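Local atomic coordinates of HP0958 (Helicobacter pylori, PDB entry 3NA7), a protein that probably acts as a chaperone and post-transcriptional regulator in flagellar biogenesis, joining a long coiled-coil hairpin to a zinc-ribbon domain. Residues Lys64-Leu69 and Arg111-Leu116; Leu56-Gln61 and Asn118-Lys123. All coordinates share one frame; numbering follows the deposited sequence.

Interaction 1. Residues Lys64-Leu69 and Arg111-Leu116; sequences KNEQTL and REIENL
One face of the Asn-65 amide looks onto the helix of Arg-111 to Leu-116, where two residues approach it obliquely from its outer edge. Glu-112 is nearer the oxygen, its CG 3.3 Å from Asn-65 OD1, while Leu-116 comes in beside the nitrogen, its CD1 3.6 Å from Asn-65 ND2. The side chains of Asn-65 and Glu-112 cross at about a right angle, and the amide and carboxylate planes are turned 41° apart. A bend at chi2 (70°) turns the carboxylate of Glu-112 away from the amide, leaving the methylene CG as the touching group. Asn-65 ND2 gives one N-H to the carbonyl oxygen of Gln-61, a turn earlier in its own helix.

At the root of the amide, Asn-65 CB rests on Ile-113 CG1 at 3.5 Å, at the closest pair of CA atoms. Ile-113 has CG1 anti to its own carbonyl carbon and is extended at chi2 (167°), which carries CD1 on to helix 24-85. There CD1 meets Glu-66 CG at 3.7 Å, the aliphatic stem of an exposed glutamate, and Leu-69 CD2 at 3.8 Å. Thr-68 OG1 bonds back to Asn-65 O (3.0 Å) from above the carbonyl plane, on the same face as Leu-69 N.

Helices 24-85 and 91-171 are the arms of the antiparallel coiled-coil hairpin, and Ile-113 and Leu-116 also pack on Val-62. A short polar residue with an intrahelical bond thus occupies a facing position, and cohesion comes mainly from van der Waals packing, including amide atoms against methylene and methyl groups.

Interaction 2. Residues Leu56-Gln61 and Asn118-Lys123; sequences LALKLQ and NEIKRK
The antiparallel coiled-coil hairpin continues here with Leu-58 facing Ile-120, the axes of the two short segments 9.8 Å apart and their directions 160° from one another. These side chains slide past each other in opposite senses, Leu-58 CB lying 3.8 Å from Ile-120 CG1. Leu-58 has its CG anti to the carbonyl carbon (chi1 -71°). Its CD1 lies against Lys-123 CE (3.9 Å) and also the Glu-119 stem, while CD2 approaches Glu-119 OE2 (4.0 Å), the extended glutamate crossing the leucine at about a right angle.

On the other flank Lys-59 lies across Ile-120: its CG is 3.8 Å from Ile-120 CD1, and further out its CE approaches CG2. A long lysine suits such a border, since its methylenes shield the isoleucine while the ammonium group can stay in water. Lys-123 plays a similar double part, but bends at chi4, and its NZ forms a salt bridge with Glu-54, one helical turn before Leu-58 on the facing helix.

Around this pair, Val-62 of helix 24-85 also touches Ile-120, Leu-116 of helix 91-171 packs on Leu-58, and Leu-51 and Lys-55 receive Lys-123, extending the seam between the two long helices.

From the N terminus, helix 24-85 passes first through 56-61 and then through 64-69. After the turn, helix 91-171 runs back and reaches 111-116 before 118-123. Interaction 1 therefore closes a loop of 41 intervening residues that is nested inside the 56-residue loop closed by interaction 2; they do not cross. Their centres are about 11 Å apart, and they meet directly where Leu-116 CD2 lies 3.7 Å from Leu-58 CD2. Leu-58, Val-62, Asn-65 and Leu-69 on one helix and Ile-113, Leu-116, Ile-120 and Lys-123 on the other keep alternating three- and four-residue steps, the spacing of a heptad coiled coil, so both contacts zip the same hairpin arms together.

Interaction 1. Residues Lys64-Leu69 and Arg111-Leu116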
ATOM      1  N   LYS A  64     -26.817 -20.835 -18.621  1.00 63.21           N
ATOM      2  CA  LYS A  64     -27.993 -21.262 -17.859  1.00 65.14           C
ATOM      3  C   LYS A  64     -29.270 -20.749 -18.502  1.00 62.58           C
ATOM      4  O   LYS A  64     -30.210 -21.516 -18.723  1.00 63.60           O
ATOM      5  CB  LYS A  64     -27.889 -20.837 -16.392  1.00 67.41           C
ATOM      6  CG  LYS A  64     -27.026 -21.778 -15.559  1.00 75.31           C
ATOM      7  CD  LYS A  64     -26.747 -21.248 -14.147  1.00 81.53           C
ATOM      8  CE  LYS A  64     -25.981 -22.282 -13.322  1.00 88.11           C
ATOM      9  NZ  LYS A  64     -25.334 -21.719 -12.101  1.00 91.46           N
ATOM     10  N   ASN A  65     -29.283 -19.464 -18.833  1.00 59.34           N
ATOM     11  CA  ASN A  65     -30.366 -18.870 -19.601  1.00 57.87           C
ATOM     12  C   ASN A  65     -30.586 -19.540 -20.960  1.00 57.36           C
ATOM     13  O   ASN A  65     -31.716 -19.581 -21.457  1.00 57.12           O
ATOM     14  CB  ASN A  65     -30.121 -17.369 -19.815  1.00 57.12           C
ATOM     15  CG  ASN A  65     -30.465 -16.533 -18.591  1.00 58.03           C
ATOM     16  OD1 ASN A  65     -31.621 -16.146 -18.389  1.00 62.40           O
ATOM     17  ND2 ASN A  65     -29.463 -16.234 -17.782  1.00 58.31           N
ATOM     18  N   GLU A  66     -29.511 -20.037 -21.568  1.00 56.49           N
ATOM     19  CA  GLU A  66     -29.581 -20.650 -22.906  1.00 57.43           C
ATOM     20  C   GLU A  66     -30.255 -22.018 -22.879  1.00 58.07           C
ATOM     21  O   GLU A  66     -30.925 -22.419 -23.845  1.00 56.46           O
ATOM     22  CB  GLU A  66     -28.186 -20.740 -23.559  1.00 56.92           C
ATOM     23  CG  GLU A  66     -27.634 -19.361 -23.935  1.00 60.29           C
ATOM     24  CD  GLU A  66     -26.625 -19.350 -25.085  1.00 67.31           C
ATOM     25  OE1 GLU A  66     -25.589 -20.060 -24.993  1.00 64.49           O
ATOM     26  OE2 GLU A  66     -26.868 -18.595 -26.067  1.00 67.26           O
ATOM     27  N   GLN A  67     -30.057 -22.721 -21.767  1.00 60.33           N
ATOM     28  CA  GLN A  67     -30.671 -24.019 -21.530  1.00 64.52           C
ATOM     29  C   GLN A  67     -32.182 -23.835 -21.349  1.00 63.94           C
ATOM     30  O   GLN A  67     -32.969 -24.533 -21.994  1.00 65.40           O
ATOM     31  CB  GLN A  67     -30.027 -24.697 -20.313  1.00 67.64           C
ATOM     32  CG  GLN A  67     -30.646 -26.021 -19.920  1.00 74.23           C
ATOM     33  CD  GLN A  67     -30.609 -27.047 -21.037  1.00 77.40           C
ATOM     34  OE1 GLN A  67     -29.575 -27.256 -21.673  1.00 78.63           O
ATOM     35  NE2 GLN A  67     -31.742 -27.694 -21.280  1.00 79.25           N
ATOM     36  N   THR A  68     -32.584 -22.862 -20.527  1.00 62.53           N
ATOM     37  CA  THR A  68     -34.014 -22.605 -20.290  1.00 63.17           C
ATOM     38  C   THR A  68     -34.710 -22.108 -21.560  1.00 59.20           C
ATOM     39  O   THR A  68     -35.852 -22.477 -21.836  1.00 60.52           O
ATOM     40  CB  THR A  68     -34.247 -21.626 -19.126  1.00 63.27           C
ATOM     41  OG1 THR A  68     -33.852 -20.319 -19.531  1.00 67.95           O
ATOM     42  CG2 THR A  68     -33.436 -22.032 -17.895  1.00 66.26           C
ATOM     43  N   LEU A  69     -34.010 -21.298 -22.346  1.00 54.20           N
ATOM     44  CA  LEU A  69     -34.498 -20.890 -23.657  1.00 51.60           C
ATOM     45  C   LEU A  69     -34.694 -22.090 -24.608  1.00 53.05           C
ATOM     46  O   LEU A  69     -35.681 -22.142 -25.354  1.00 52.56           O
ATOM     47  CB  LEU A  69     -33.531 -19.887 -24.271  1.00 51.08           C
ATOM     48  CG  LEU A  69     -33.760 -19.375 -25.690  1.00 50.91           C
ATOM     49  CD1 LEU A  69     -35.092 -18.631 -25.817  1.00 50.15           C
ATOM     50  CD2 LEU A  69     -32.619 -18.469 -26.039  1.00 53.50           C
ATOM     51  N   ARG A 111     -33.772 -11.454 -24.237  1.00 48.06           N
ATOM     52  CA  ARG A 111     -33.351 -10.164 -23.673  1.00 48.48           C
ATOM     53  C   ARG A 111     -32.292 -10.293 -22.561  1.00 47.02           C
ATOM     54  O   ARG A 111     -31.341  -9.513 -22.533  1.00 47.05           O
ATOM     55  CB  ARG A 111     -34.525  -9.316 -23.158  1.00 51.07           C
ATOM     56  CG  ARG A 111     -35.666  -9.087 -24.150  1.00 60.04           C
ATOM     57  CD  ARG A 111     -36.650  -7.968 -23.705  1.00 67.23           C
ATOM     58  NE  ARG A 111     -37.547  -8.356 -22.611  1.00 70.08           N
ATOM     59  CZ  ARG A 111     -38.757  -8.908 -22.766  1.00 73.69           C
ATOM     60  NH1 ARG A 111     -39.491  -9.214 -21.698  1.00 74.10           N
ATOM     61  NH2 ARG A 111     -39.247  -9.157 -23.978  1.00 72.18           N
ATOM     62  N   GLU A 112     -32.480 -11.229 -21.634  1.00 44.56           N
ATOM     63  CA  GLU A 112     -31.540 -11.422 -20.538  1.00 45.61           C
ATOM     64  C   GLU A 112     -30.159 -11.854 -21.067  1.00 44.47           C
ATOM     65  O   GLU A 112     -29.148 -11.318 -20.656  1.00 45.32           O
ATOM     66  CB  GLU A 112     -32.094 -12.421 -19.485  1.00 47.27           C
ATOM     67  CG  GLU A 112     -31.094 -12.862 -18.375  1.00 46.28           C
ATOM     68  CD  GLU A 112     -30.749 -11.751 -17.396  1.00 57.12           C
ATOM     69  OE1 GLU A 112     -29.854 -11.927 -16.534  1.00 59.59           O
ATOM     70  OE2 GLU A 112     -31.374 -10.685 -17.473  1.00 62.33           O
ATOM     71  N   ILE A 113     -30.136 -12.798 -21.992  1.00 45.60           N
ATOM     72  CA  ILE A 113     -28.890 -13.213 -22.628  1.00 47.65           C
ATOM     73  C   ILE A 113     -28.197 -12.057 -23.350  1.00 49.93           C
ATOM     74  O   ILE A 113     -26.990 -11.867 -23.185  1.00 49.06           O
ATOM     75  CB  ILE A 113     -29.112 -14.377 -23.598  1.00 48.23           C
ATOM     76  CG1 ILE A 113     -29.656 -15.581 -22.831  1.00 46.60           C
ATOM     77  CG2 ILE A 113     -27.788 -14.710 -24.383  1.00 46.31           C
ATOM     78  CD1 ILE A 113     -30.217 -16.702 -23.742  1.00 49.40           C
ATOM     79  N   GLU A 114     -28.949 -11.286 -24.135  1.00 50.16           N
ATOM     80  CA  GLU A 114     -28.375 -10.126 -24.802  1.00 53.54           C
ATOM     81  C   GLU A 114     -27.802  -9.120 -23.793  1.00 54.42           C
ATOM     82  O   GLU A 114     -26.745  -8.526 -24.035  1.00 54.84           O
ATOM     83  CB  GLU A 114     -29.406  -9.457 -25.701  1.00 57.37           C
ATOM     84  CG  GLU A 114     -28.871  -8.342 -26.604  1.00 64.77           C
ATOM     85  CD  GLU A 114     -29.940  -7.791 -27.542  1.00 74.77           C
ATOM     86  OE1 GLU A 114     -30.724  -8.607 -28.092  1.00 75.29           O
ATOM     87  OE2 GLU A 114     -29.989  -6.548 -27.737  1.00 76.59           O
ATOM     88  N   ASN A 115     -28.494  -8.935 -22.666  1.00 52.97           N
ATOM     89  CA  ASN A 115     -28.020  -8.035 -21.608  1.00 52.28           C
ATOM     90  C   ASN A 115     -26.710  -8.496 -20.975  1.00 49.48           C
ATOM     91  O   ASN A 115     -25.817  -7.674 -20.711  1.00 47.46           O
ATOM     92  CB  ASN A 115     -29.085  -7.845 -20.518  1.00 52.86           C
ATOM     93  CG  ASN A 115     -30.106  -6.781 -20.875  1.00 60.27           C
ATOM     94  OD1 ASN A 115     -29.838  -5.895 -21.695  1.00 57.96           O
ATOM     95  ND2 ASN A 115     -31.291  -6.859 -20.250  1.00 58.26           N
ATOM     96  N   LEU A 116     -26.620  -9.800 -20.709  1.00 47.20           N
ATOM     97  CA  LEU A 116     -25.430 -10.373 -20.109  1.00 48.39           C
ATOM     98  C   LEU A 116     -24.250 -10.235 -21.077  1.00 49.90           C
ATOM     99  O   LEU A 116     -23.169  -9.801 -20.686  1.00 49.81           O
ATOM    100  CB  LEU A 116     -25.654 -11.844 -19.725  1.00 46.51           C
ATOM    101  CG  LEU A 116     -26.664 -12.168 -18.615  1.00 49.47           C
ATOM    102  CD1 LEU A 116     -27.201 -13.600 -18.709  1.00 44.01           C
ATOM    103  CD2 LEU A 116     -26.100 -11.864 -17.222  1.00 50.28           C
TER

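Interaction 2. Residues Leu56-Gln61 and Asn118-Lys123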
ATOM      1  N   LEU A  56     -16.403 -14.740 -16.432  1.00 50.63           N
ATOM      2  CA  LEU A  56     -16.677 -16.163 -16.308  1.00 53.43           C
ATOM      3  C   LEU A  56     -18.028 -16.461 -15.652  1.00 54.52           C
ATOM      4  O   LEU A  56     -18.790 -17.300 -16.146  1.00 55.29           O
ATOM      5  CB  LEU A  56     -15.540 -16.880 -15.577  1.00 56.85           C
ATOM      6  CG  LEU A  56     -14.375 -17.382 -16.437  1.00 61.87           C
ATOM      7  CD1 LEU A  56     -13.077 -17.570 -15.622  1.00 64.28           C
ATOM      8  CD2 LEU A  56     -14.773 -18.702 -17.141  1.00 66.49           C
ATOM      9  N   ALA A  57     -18.321 -15.767 -14.556  1.00 54.00           N
ATOM     10  CA  ALA A  57     -19.598 -15.924 -13.853  1.00 54.29           C
ATOM     11  C   ALA A  57     -20.739 -15.542 -14.767  1.00 51.41           C
ATOM     12  O   ALA A  57     -21.764 -16.225 -14.819  1.00 54.00           O
ATOM     13  CB  ALA A  57     -19.623 -15.080 -12.556  1.00 54.36           C
ATOM     14  N   LEU A  58     -20.555 -14.461 -15.517  1.00 49.85           N
ATOM     15  CA  LEU A  58     -21.583 -14.008 -16.440  1.00 47.16           C
ATOM     16  C   LEU A  58     -21.806 -14.981 -17.588  1.00 48.24           C
ATOM     17  O   LEU A  58     -22.930 -15.167 -18.050  1.00 49.04           O
ATOM     18  CB  LEU A  58     -21.251 -12.632 -16.979  1.00 44.27           C
ATOM     19  CG  LEU A  58     -21.349 -11.442 -16.039  1.00 45.69           C
ATOM     20  CD1 LEU A  58     -20.674 -10.254 -16.712  1.00 44.95           C
ATOM     21  CD2 LEU A  58     -22.807 -11.104 -15.701  1.00 44.83           C
ATOM     22  N   LYS A  59     -20.731 -15.595 -18.059  1.00 49.42           N
ATOM     23  CA  LYS A  59     -20.819 -16.531 -19.160  1.00 51.58           C
ATOM     24  C   LYS A  59     -21.554 -17.795 -18.731  1.00 53.89           C
ATOM     25  O   LYS A  59     -22.217 -18.425 -19.555  1.00 51.29           O
ATOM     26  CB  LYS A  59     -19.427 -16.870 -19.707  1.00 53.06           C
ATOM     27  CG  LYS A  59     -18.862 -15.789 -20.631  1.00 53.03           C
ATOM     28  CD  LYS A  59     -17.389 -16.038 -20.937  1.00 58.76           C
ATOM     29  CE  LYS A  59     -16.791 -14.856 -21.679  1.00 52.98           C
ATOM     30  NZ  LYS A  59     -15.523 -15.274 -22.300  1.00 59.14           N
ATOM     31  N   LEU A  60     -21.414 -18.151 -17.448  1.00 56.50           N
ATOM     32  CA  LEU A  60     -22.190 -19.231 -16.831  1.00 61.12           C
ATOM     33  C   LEU A  60     -23.690 -18.911 -16.825  1.00 60.51           C
ATOM     34  O   LEU A  60     -24.502 -19.774 -17.134  1.00 63.64           O
ATOM     35  CB  LEU A  60     -21.672 -19.534 -15.419  1.00 64.91           C
ATOM     36  CG  LEU A  60     -22.295 -20.639 -14.543  1.00 70.03           C
ATOM     37  CD1 LEU A  60     -22.444 -21.993 -15.262  1.00 76.76           C
ATOM     38  CD2 LEU A  60     -21.488 -20.805 -13.250  1.00 75.36           C
ATOM     39  N   GLN A  61     -24.046 -17.669 -16.510  1.00 58.49           N
ATOM     40  CA  GLN A  61     -25.437 -17.222 -16.578  1.00 56.91           C
ATOM     41  C   GLN A  61     -25.978 -17.250 -17.991  1.00 54.21           C
ATOM     42  O   GLN A  61     -27.093 -17.704 -18.209  1.00 55.07           O
ATOM     43  CB  GLN A  61     -25.590 -15.812 -16.035  1.00 56.98           C
ATOM     44  CG  GLN A  61     -25.385 -15.686 -14.557  1.00 62.35           C
ATOM     45  CD  GLN A  61     -25.846 -14.341 -14.054  1.00 67.04           C
ATOM     46  OE1 GLN A  61     -25.039 -13.505 -13.635  1.00 69.35           O
ATOM     47  NE2 GLN A  61     -27.157 -14.115 -14.100  1.00 72.59           N
ATOM     48  N   ASN A 118     -23.878  -8.047 -23.376  1.00 51.85           N
ATOM     49  CA  ASN A 118     -23.473  -6.639 -23.342  1.00 53.09           C
ATOM     50  C   ASN A 118     -22.566  -6.296 -22.167  1.00 51.84           C
ATOM     51  O   ASN A 118     -21.618  -5.546 -22.333  1.00 50.94           O
ATOM     52  CB  ASN A 118     -24.663  -5.668 -23.404  1.00 54.06           C
ATOM     53  CG  ASN A 118     -25.273  -5.570 -24.805  1.00 61.41           C
ATOM     54  OD1 ASN A 118     -24.659  -5.990 -25.788  1.00 64.55           O
ATOM     55  ND2 ASN A 118     -26.491  -5.010 -24.901  1.00 59.74           N
ATOM     56  N   GLU A 119     -22.852  -6.849 -20.988  1.00 51.39           N
ATOM     57  CA  GLU A 119     -22.041  -6.587 -19.798  1.00 51.87           C
ATOM     58  C   GLU A 119     -20.654  -7.224 -19.995  1.00 49.48           C
ATOM     59  O   GLU A 119     -19.643  -6.602 -19.696  1.00 49.70           O
ATOM     60  CB  GLU A 119     -22.737  -7.147 -18.556  1.00 53.77           C
ATOM     61  CG  GLU A 119     -22.288  -6.585 -17.221  1.00 59.53           C
ATOM     62  CD  GLU A 119     -23.172  -7.042 -16.047  1.00 68.27           C
ATOM     63  OE1 GLU A 119     -22.692  -6.976 -14.888  1.00 72.22           O
ATOM     64  OE2 GLU A 119     -24.340  -7.463 -16.271  1.00 70.91           O
ATOM     65  N   ILE A 120     -20.629  -8.447 -20.525  1.00 46.57           N
ATOM     66  CA  ILE A 120     -19.396  -9.149 -20.826  1.00 45.52           C
ATOM     67  C   ILE A 120     -18.505  -8.285 -21.733  1.00 47.45           C
ATOM     68  O   ILE A 120     -17.334  -8.038 -21.410  1.00 48.37           O
ATOM     69  CB  ILE A 120     -19.680 -10.502 -21.485  1.00 46.02           C
ATOM     70  CG1 ILE A 120     -20.212 -11.502 -20.467  1.00 40.16           C
ATOM     71  CG2 ILE A 120     -18.412 -11.091 -22.185  1.00 45.46           C
ATOM     72  CD1 ILE A 120     -20.941 -12.694 -21.117  1.00 38.66           C
ATOM     73  N   LYS A 121     -19.075  -7.800 -22.834  1.00 47.32           N
ATOM     74  CA  LYS A 121     -18.381  -6.940 -23.779  1.00 49.80           C
ATOM     75  C   LYS A 121     -17.777  -5.682 -23.123  1.00 49.75           C
ATOM     76  O   LYS A 121     -16.634  -5.316 -23.434  1.00 50.47           O
ATOM     77  CB  LYS A 121     -19.349  -6.548 -24.884  1.00 52.48           C
ATOM     78  CG  LYS A 121     -18.764  -6.317 -26.257  1.00 59.72           C
ATOM     79  CD  LYS A 121     -19.836  -6.606 -27.347  1.00 65.96           C
ATOM     80  CE  LYS A 121     -19.341  -6.271 -28.763  1.00 74.25           C
ATOM     81  NZ  LYS A 121     -19.494  -4.824 -29.140  1.00 74.92           N
ATOM     82  N   ARG A 122     -18.527  -5.021 -22.232  1.00 49.46           N
ATOM     83  CA  ARG A 122     -18.024  -3.822 -21.543  1.00 49.98           C
ATOM     84  C   ARG A 122     -16.807  -4.155 -20.695  1.00 47.39           C
ATOM     85  O   ARG A 122     -15.881  -3.351 -20.578  1.00 46.53           O
ATOM     86  CB  ARG A 122     -19.073  -3.109 -20.667  1.00 51.26           C
ATOM     87  CG  ARG A 122     -20.294  -2.470 -21.374  1.00 59.85           C
ATOM     88  CD  ARG A 122     -20.026  -1.949 -22.819  1.00 70.16           C
ATOM     89  NE  ARG A 122     -21.122  -2.351 -23.719  1.00 77.97           N
ATOM     90  CZ  ARG A 122     -20.995  -2.709 -25.003  1.00 79.49           C
ATOM     91  NH1 ARG A 122     -19.809  -2.715 -25.601  1.00 78.07           N
ATOM     92  NH2 ARG A 122     -22.073  -3.068 -25.697  1.00 80.83           N
ATOM     93  N   LYS A 123     -16.822  -5.333 -20.094  1.00 44.89           N
ATOM     94  CA  LYS A 123     -15.705  -5.765 -19.277  1.00 44.55           C
ATOM     95  C   LYS A 123     -14.485  -6.046 -20.139  1.00 44.18           C
ATOM     96  O   LYS A 123     -13.387  -5.706 -19.732  1.00 44.56           O
ATOM     97  CB  LYS A 123     -16.072  -6.968 -18.400  1.00 43.59           C
ATOM     98  CG  LYS A 123     -17.103  -6.604 -17.283  1.00 47.35           C
ATOM     99  CD  LYS A 123     -17.311  -7.752 -16.292  1.00 49.77           C
ATOM    100  CE  LYS A 123     -18.400  -7.434 -15.260  1.00 51.11           C
ATOM    101  NZ  LYS A 123     -17.991  -6.418 -14.237  1.00 50.86           N
TER